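Local coordinates for protein SPT6 (PDB 2XP1) that is the elongation factor Spt6, whose C-terminal tandem SH2 unit enables its interaction with RNA polymerase II during transcription, at residues F127-T138 / L147-D155. Numbering follows the deposited sequence.
Sequences FYFSRKYPGKLT and LEEYIGVSD. With SO4 (sulfate ion), chain C.
Y150 and T138 lie side by side on one sheet face, a non-hydrogen-bonded antiparallel pair, with T138 OG1 in the plane of the Y150 ring at its edge, 3.4 Å from CE1. Both hydroxyls donate to a sulfate, probably from the crystallisation liquor: Y150 OH to O4 at 2.6 Å, T138 OG1 to O3. The Y133 side chain comes in at about a right angle to Y150, ring planes 64° apart, with Y150 OH at the Y133 ring edge and Y133 CD1 3.5 Å from Y150 CE2. With chi1 at 178°, S130 OG swings away from its own N, donating to O4 and accepting from Y133 N, an ST motif; R131 and K132 N-H groups both hydrogen-bond to O2. These three residues come from the loop between strands 124-129 and 136-142, T138 and Y150 from neighbouring strands; the pocket's position is consistent with the phosphate-binding site of an SH2 domain. Replacing S130 with an alanine would probably leave O4 with one hydroxyl donor and Y133 N without its acceptor. On the reverse face, I151 CD1 meets the F127 ring edge, 3.9 Å from CE2, and F170 of helix 167-175 packs on both. L137 and I151 exchange two backbone hydrogen bonds.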
ATOM      1  N   PHE A 127      22.558   1.940  -8.858  1.00 46.94           N
ATOM      2  CA  PHE A 127      21.695   1.418  -7.786  1.00 44.77           C
ATOM      3  C   PHE A 127      22.431   0.324  -7.041  1.00 45.00           C
ATOM      4  O   PHE A 127      23.092  -0.478  -7.652  1.00 46.17           O
ATOM      5  CB  PHE A 127      20.398   0.802  -8.319  1.00 43.28           C
ATOM      6  CG  PHE A 127      19.482   1.762  -8.965  1.00 42.99           C
ATOM      7  CD1 PHE A 127      19.643   2.091 -10.319  1.00 46.55           C
ATOM      8  CD2 PHE A 127      18.419   2.298  -8.252  1.00 41.23           C
ATOM      9  CE1 PHE A 127      18.791   2.977 -10.956  1.00 47.86           C
ATOM     10  CE2 PHE A 127      17.537   3.190  -8.853  1.00 45.86           C
ATOM     11  CZ  PHE A 127      17.720   3.540 -10.245  1.00 47.54           C
ATOM     12  N   TYR A 128      22.281   0.308  -5.716  1.00 44.36           N
ATOM     13  CA  TYR A 128      22.800  -0.740  -4.858  1.00 44.59           C
ATOM     14  C   TYR A 128      21.964  -0.831  -3.589  1.00 43.48           C
ATOM     15  O   TYR A 128      21.342   0.144  -3.190  1.00 42.90           O
ATOM     16  CB  TYR A 128      24.265  -0.499  -4.536  1.00 47.03           C
ATOM     17  CG  TYR A 128      24.636   0.891  -4.030  1.00 49.03           C
ATOM     18  CD1 TYR A 128      24.685   1.166  -2.653  1.00 49.50           C
ATOM     19  CD2 TYR A 128      24.984   1.913  -4.920  1.00 51.82           C
ATOM     20  CE1 TYR A 128      25.046   2.417  -2.181  1.00 51.59           C
ATOM     21  CE2 TYR A 128      25.348   3.176  -4.456  1.00 54.05           C
ATOM     22  CZ  TYR A 128      25.371   3.410  -3.086  1.00 54.38           C
ATOM     23  OH  TYR A 128      25.723   4.643  -2.613  1.00 59.39           O
ATOM     24  N   PHE A 129      21.910  -2.006  -2.974  1.00 43.71           N
ATOM     25  CA  PHE A 129      21.126  -2.162  -1.750  1.00 42.54           C
ATOM     26  C   PHE A 129      21.843  -1.471  -0.646  1.00 43.54           C
ATOM     27  O   PHE A 129      23.062  -1.499  -0.608  1.00 44.77           O
ATOM     28  CB  PHE A 129      20.947  -3.630  -1.382  1.00 41.83           C
ATOM     29  CG  PHE A 129      19.933  -4.304  -2.227  1.00 41.17           C
ATOM     30  CD1 PHE A 129      20.294  -5.311  -3.077  1.00 41.83           C
ATOM     31  CD2 PHE A 129      18.623  -3.889  -2.214  1.00 38.34           C
ATOM     32  CE1 PHE A 129      19.359  -5.928  -3.869  1.00 41.43           C
ATOM     33  CE2 PHE A 129      17.705  -4.481  -3.034  1.00 39.68           C
ATOM     34  CZ  PHE A 129      18.091  -5.513  -3.872  1.00 38.85           C
ATOM     35  N   SER A 130      21.055  -0.864   0.236  1.00 42.79           N
ATOM     36  CA  SER A 130      21.554  -0.186   1.436  1.00 44.94           C
ATOM     37  C   SER A 130      21.935  -1.211   2.480  1.00 46.40           C
ATOM     38  O   SER A 130      21.164  -2.145   2.744  1.00 43.88           O
ATOM     39  CB  SER A 130      20.449   0.715   2.056  1.00 43.77           C
ATOM     40  OG  SER A 130      20.924   1.345   3.262  1.00 44.45           O
ATOM     41  N   ARG A 131      23.102  -0.997   3.096  1.00 50.53           N
ATOM     42  CA  ARG A 131      23.554  -1.769   4.263  1.00 53.02           C
ATOM     43  C   ARG A 131      23.175  -1.055   5.582  1.00 54.10           C
ATOM     44  O   ARG A 131      22.961  -1.711   6.617  1.00 55.12           O
ATOM     45  CB  ARG A 131      25.068  -2.018   4.189  1.00 56.27           C
ATOM     46  CG  ARG A 131      25.481  -3.185   3.285  1.00 57.69           C
ATOM     47  CD  ARG A 131      25.256  -2.925   1.768  1.00 59.43           C
ATOM     48  NE  ARG A 131      25.690  -4.083   0.982  1.00 58.29           N
ATOM     49  CZ  ARG A 131      25.405  -4.340  -0.297  1.00 56.85           C
ATOM     50  NH1 ARG A 131      24.677  -3.522  -1.070  1.00 50.81           N
ATOM     51  NH2 ARG A 131      25.880  -5.467  -0.811  1.00 58.63           N
ATOM     52  N   LYS A 132      23.087   0.276   5.542  1.00 54.82           N
ATOM     53  CA  LYS A 132      22.660   1.063   6.695  1.00 56.23           C
ATOM     54  C   LYS A 132      21.190   0.821   6.976  1.00 53.66           C
ATOM     55  O   LYS A 132      20.777   0.803   8.143  1.00 55.14           O
ATOM     56  CB  LYS A 132      22.935   2.558   6.482  1.00 57.89           C
ATOM     57  CG  LYS A 132      24.357   2.876   6.065  1.00 62.29           C
ATOM     58  CD  LYS A 132      24.737   4.341   6.374  1.00 68.80           C
ATOM     59  CE  LYS A 132      26.154   4.694   5.869  1.00 72.78           C
ATOM     60  NZ  LYS A 132      26.794   5.876   6.540  1.00 75.41           N
ATOM     61  N   TYR A 133      20.404   0.609   5.918  1.00 50.66           N
ATOM     62  CA  TYR A 133      18.978   0.318   6.074  1.00 48.41           C
ATOM     63  C   TYR A 133      18.525  -0.891   5.262  1.00 46.46           C
ATOM     64  O   TYR A 133      17.952  -0.764   4.173  1.00 45.53           O
ATOM     65  CB  TYR A 133      18.085   1.574   5.880  1.00 48.81           C
ATOM     66  CG  TYR A 133      18.556   2.764   6.725  1.00 49.94           C
ATOM     67  CD1 TYR A 133      19.467   3.674   6.212  1.00 50.34           C
ATOM     68  CD2 TYR A 133      18.127   2.943   8.044  1.00 51.81           C
ATOM     69  CE1 TYR A 133      19.938   4.749   6.977  1.00 53.69           C
ATOM     70  CE2 TYR A 133      18.599   4.031   8.829  1.00 55.63           C
ATOM     71  CZ  TYR A 133      19.501   4.926   8.274  1.00 55.84           C
ATOM     72  OH  TYR A 133      19.983   6.003   8.987  1.00 60.22           O
ATOM     73  N   PRO A 134      18.794  -2.091   5.795  1.00 45.96           N
ATOM     74  CA  PRO A 134      18.496  -3.291   5.041  1.00 44.02           C
ATOM     75  C   PRO A 134      17.050  -3.235   4.660  1.00 42.22           C
ATOM     76  O   PRO A 134      16.197  -3.017   5.529  1.00 42.60           O
ATOM     77  CB  PRO A 134      18.701  -4.402   6.077  1.00 44.66           C
ATOM     78  CG  PRO A 134      19.717  -3.843   7.001  1.00 46.80           C
ATOM     79  CD  PRO A 134      19.418  -2.390   7.097  1.00 47.60           C
ATOM     80  N   GLY A 135      16.764  -3.470   3.389  1.00 40.61           N
ATOM     81  CA  GLY A 135      15.405  -3.342   2.879  1.00 37.76           C
ATOM     82  C   GLY A 135      15.285  -2.137   1.959  1.00 37.83           C
ATOM     83  O   GLY A 135      14.352  -2.070   1.168  1.00 38.13           O
ATOM     84  N   LYS A 136      16.195  -1.172   2.072  1.00 37.48           N
ATOM     85  CA  LYS A 136      16.222  -0.049   1.122  1.00 38.52           C
ATOM     86  C   LYS A 136      17.177  -0.254  -0.075  1.00 38.89           C
ATOM     87  O   LYS A 136      18.336  -0.673   0.068  1.00 39.97           O
ATOM     88  CB  LYS A 136      16.623   1.255   1.820  1.00 39.23           C
ATOM     89  CG  LYS A 136      15.718   1.679   2.999  1.00 44.74           C
ATOM     90  CD  LYS A 136      14.308   2.011   2.514  1.00 49.01           C
ATOM     91  CE  LYS A 136      13.255   1.865   3.619  1.00 53.45           C
ATOM     92  NZ  LYS A 136      11.913   2.397   3.140  1.00 53.36           N
ATOM     93  N   LEU A 137      16.729   0.144  -1.247  1.00 38.85           N
ATOM     94  CA  LEU A 137      17.646   0.285  -2.390  1.00 38.57           C
ATOM     95  C   LEU A 137      18.149   1.725  -2.465  1.00 39.69           C
ATOM     96  O   LEU A 137      17.351   2.656  -2.516  1.00 40.09           O
ATOM     97  CB  LEU A 137      16.903  -0.032  -3.686  1.00 38.08           C
ATOM     98  CG  LEU A 137      17.639   0.156  -5.009  1.00 38.00           C
ATOM     99  CD1 LEU A 137      18.687  -0.873  -5.206  1.00 38.13           C
ATOM    100  CD2 LEU A 137      16.568   0.071  -6.071  1.00 38.18           C
ATOM    101  N   THR A 138      19.464   1.902  -2.517  1.00 40.87           N
ATOM    102  CA  THR A 138      20.060   3.219  -2.696  1.00 40.78           C
ATOM    103  C   THR A 138      20.136   3.584  -4.167  1.00 41.55           C
ATOM    104  O   THR A 138      20.669   2.835  -4.978  1.00 42.37           O
ATOM    105  CB  THR A 138      21.436   3.288  -2.005  1.00 42.47           C
ATOM    106  OG1 THR A 138      21.257   2.989  -0.621  1.00 41.76           O
ATOM    107  CG2 THR A 138      22.068   4.644  -2.101  1.00 42.95           C
ATOM    108  N   LEU A 147      24.849  12.515  -4.868  1.00 67.56           N
ATOM    109  CA  LEU A 147      23.696  12.493  -3.937  1.00 64.79           C
ATOM    110  C   LEU A 147      23.124  11.067  -3.846  1.00 61.22           C
ATOM    111  O   LEU A 147      23.449  10.231  -4.681  1.00 60.87           O
ATOM    112  CB  LEU A 147      22.591  13.484  -4.370  1.00 64.84           C
ATOM    113  CG  LEU A 147      22.863  14.900  -4.923  1.00 68.18           C
ATOM    114  CD1 LEU A 147      21.608  15.726  -4.820  1.00 69.44           C
ATOM    115  CD2 LEU A 147      23.979  15.622  -4.190  1.00 72.54           C
ATOM    116  N   GLU A 148      22.283  10.791  -2.842  1.00 58.60           N
ATOM    117  CA  GLU A 148      21.750   9.441  -2.627  1.00 55.69           C
ATOM    118  C   GLU A 148      20.327   9.517  -2.157  1.00 53.19           C
ATOM    119  O   GLU A 148      19.985  10.439  -1.441  1.00 54.71           O
ATOM    120  CB  GLU A 148      22.511   8.712  -1.539  1.00 56.20           C
ATOM    121  CG  GLU A 148      23.840   8.175  -1.921  1.00 59.29           C
ATOM    122  CD  GLU A 148      24.617   7.761  -0.691  1.00 63.67           C
ATOM    123  OE1 GLU A 148      24.074   7.840   0.434  1.00 63.18           O
ATOM    124  OE2 GLU A 148      25.781   7.365  -0.840  1.00 67.38           O
ATOM    125  N   GLU A 149      19.502   8.548  -2.550  1.00 49.33           N
ATOM    126  CA  GLU A 149      18.116   8.527  -2.144  1.00 46.70           C
ATOM    127  C   GLU A 149      17.709   7.113  -1.869  1.00 44.32           C
ATOM    128  O   GLU A 149      18.202   6.188  -2.510  1.00 42.78           O
ATOM    129  CB  GLU A 149      17.206   9.084  -3.226  1.00 47.90           C
ATOM    130  CG  GLU A 149      17.420  10.542  -3.656  1.00 52.07           C
ATOM    131  CD  GLU A 149      16.296  11.027  -4.583  1.00 56.63           C
ATOM    132  OE1 GLU A 149      16.470  10.952  -5.813  1.00 56.29           O
ATOM    133  OE2 GLU A 149      15.230  11.460  -4.078  1.00 58.30           O
ATOM    134  N   TYR A 150      16.768   6.937  -0.950  1.00 42.93           N
ATOM    135  CA  TYR A 150      16.373   5.612  -0.589  1.00 41.89           C
ATOM    136  C   TYR A 150      15.076   5.220  -1.247  1.00 41.59           C
ATOM    137  O   TYR A 150      14.097   5.973  -1.199  1.00 43.17           O
ATOM    138  CB  TYR A 150      16.241   5.488   0.930  1.00 42.08           C
ATOM    139  CG  TYR A 150      17.561   5.469   1.704  1.00 44.56           C
ATOM    140  CD1 TYR A 150      18.711   4.884   1.172  1.00 43.54           C
ATOM    141  CD2 TYR A 150      17.648   6.039   2.976  1.00 47.22           C
ATOM    142  CE1 TYR A 150      19.915   4.869   1.872  1.00 47.58           C
ATOM    143  CE2 TYR A 150      18.842   6.012   3.694  1.00 49.40           C
ATOM    144  CZ  TYR A 150      19.976   5.433   3.138  1.00 49.80           C
ATOM    145  OH  TYR A 150      21.168   5.411   3.855  1.00 51.61           O
ATOM    146  N   ILE A 151      15.049   4.026  -1.823  1.00 39.82           N
ATOM    147  CA  ILE A 151      13.829   3.500  -2.349  1.00 39.92           C
ATOM    148  C   ILE A 151      13.432   2.294  -1.523  1.00 39.21           C
ATOM    149  O   ILE A 151      14.262   1.444  -1.241  1.00 39.23           O
ATOM    150  CB  ILE A 151      14.027   3.109  -3.832  1.00 40.43           C
ATOM    151  CG1 ILE A 151      14.365   4.357  -4.654  1.00 41.73           C
ATOM    152  CG2 ILE A 151      12.820   2.405  -4.397  1.00 37.69           C
ATOM    153  CD1 ILE A 151      15.011   4.034  -6.037  1.00 44.29           C
ATOM    154  N   GLY A 152      12.161   2.190  -1.152  1.00 40.25           N
ATOM    155  CA  GLY A 152      11.691   1.018  -0.392  1.00 40.25           C
ATOM    156  C   GLY A 152      11.550  -0.193  -1.288  1.00 40.81           C
ATOM    157  O   GLY A 152      11.167  -0.077  -2.445  1.00 42.33           O
ATOM    158  N   VAL A 153      11.857  -1.370  -0.774  1.00 40.97           N
ATOM    159  CA  VAL A 153      11.663  -2.574  -1.570  1.00 41.64           C
ATOM    160  C   VAL A 153      10.642  -3.526  -0.926  1.00 43.08           C
ATOM    161  O   VAL A 153      10.973  -4.235   0.041  1.00 43.61           O
ATOM    162  CB  VAL A 153      12.986  -3.362  -1.817  1.00 40.76           C
ATOM    163  CG1 VAL A 153      12.734  -4.502  -2.707  1.00 36.63           C
ATOM    164  CG2 VAL A 153      14.081  -2.467  -2.423  1.00 42.32           C
ATOM    165  N   SER A 154       9.452  -3.571  -1.519  1.00 43.94           N
ATOM    166  CA  SER A 154       8.354  -4.398  -1.074  1.00 45.80           C
ATOM    167  C   SER A 154       7.909  -5.146  -2.342  1.00 46.55           C
ATOM    168  O   SER A 154       8.763  -5.659  -3.069  1.00 46.70           O
ATOM    169  CB  SER A 154       7.250  -3.492  -0.518  1.00 46.89           C
ATOM    170  OG  SER A 154       6.937  -2.466  -1.498  1.00 52.39           O
ATOM    171  N   ASP A 155       6.615  -5.208  -2.657  1.00 47.71           N
ATOM    172  CA  ASP A 155       6.254  -5.768  -3.968  1.00 49.97           C
ATOM    173  C   ASP A 155       6.478  -4.744  -5.053  1.00 50.75           C
ATOM    174  O   ASP A 155       6.526  -5.050  -6.257  1.00 53.00           O
ATOM    175  CB  ASP A 155       4.837  -6.339  -4.006  1.00 52.56           C
ATOM    176  CG  ASP A 155       3.776  -5.291  -3.878  1.00 56.50           C
ATOM    177  OD1 ASP A 155       2.827  -5.326  -4.693  1.00 61.37           O
ATOM    178  OD2 ASP A 155       3.880  -4.450  -2.957  1.00 59.36           O
TER
HETATM  179  S   SO4 C 980      23.853   3.012   2.523  1.00 85.77           S
HETATM  180  O1  SO4 C 980      24.860   4.022   2.868  1.00 89.17           O
HETATM  181  O2  SO4 C 980      24.292   1.709   3.040  1.00 87.16           O
HETATM  182  O3  SO4 C 980      23.701   2.913   1.076  1.00 85.17           O
HETATM  183  O4  SO4 C 980      22.573   3.399   3.097  1.00 84.14           O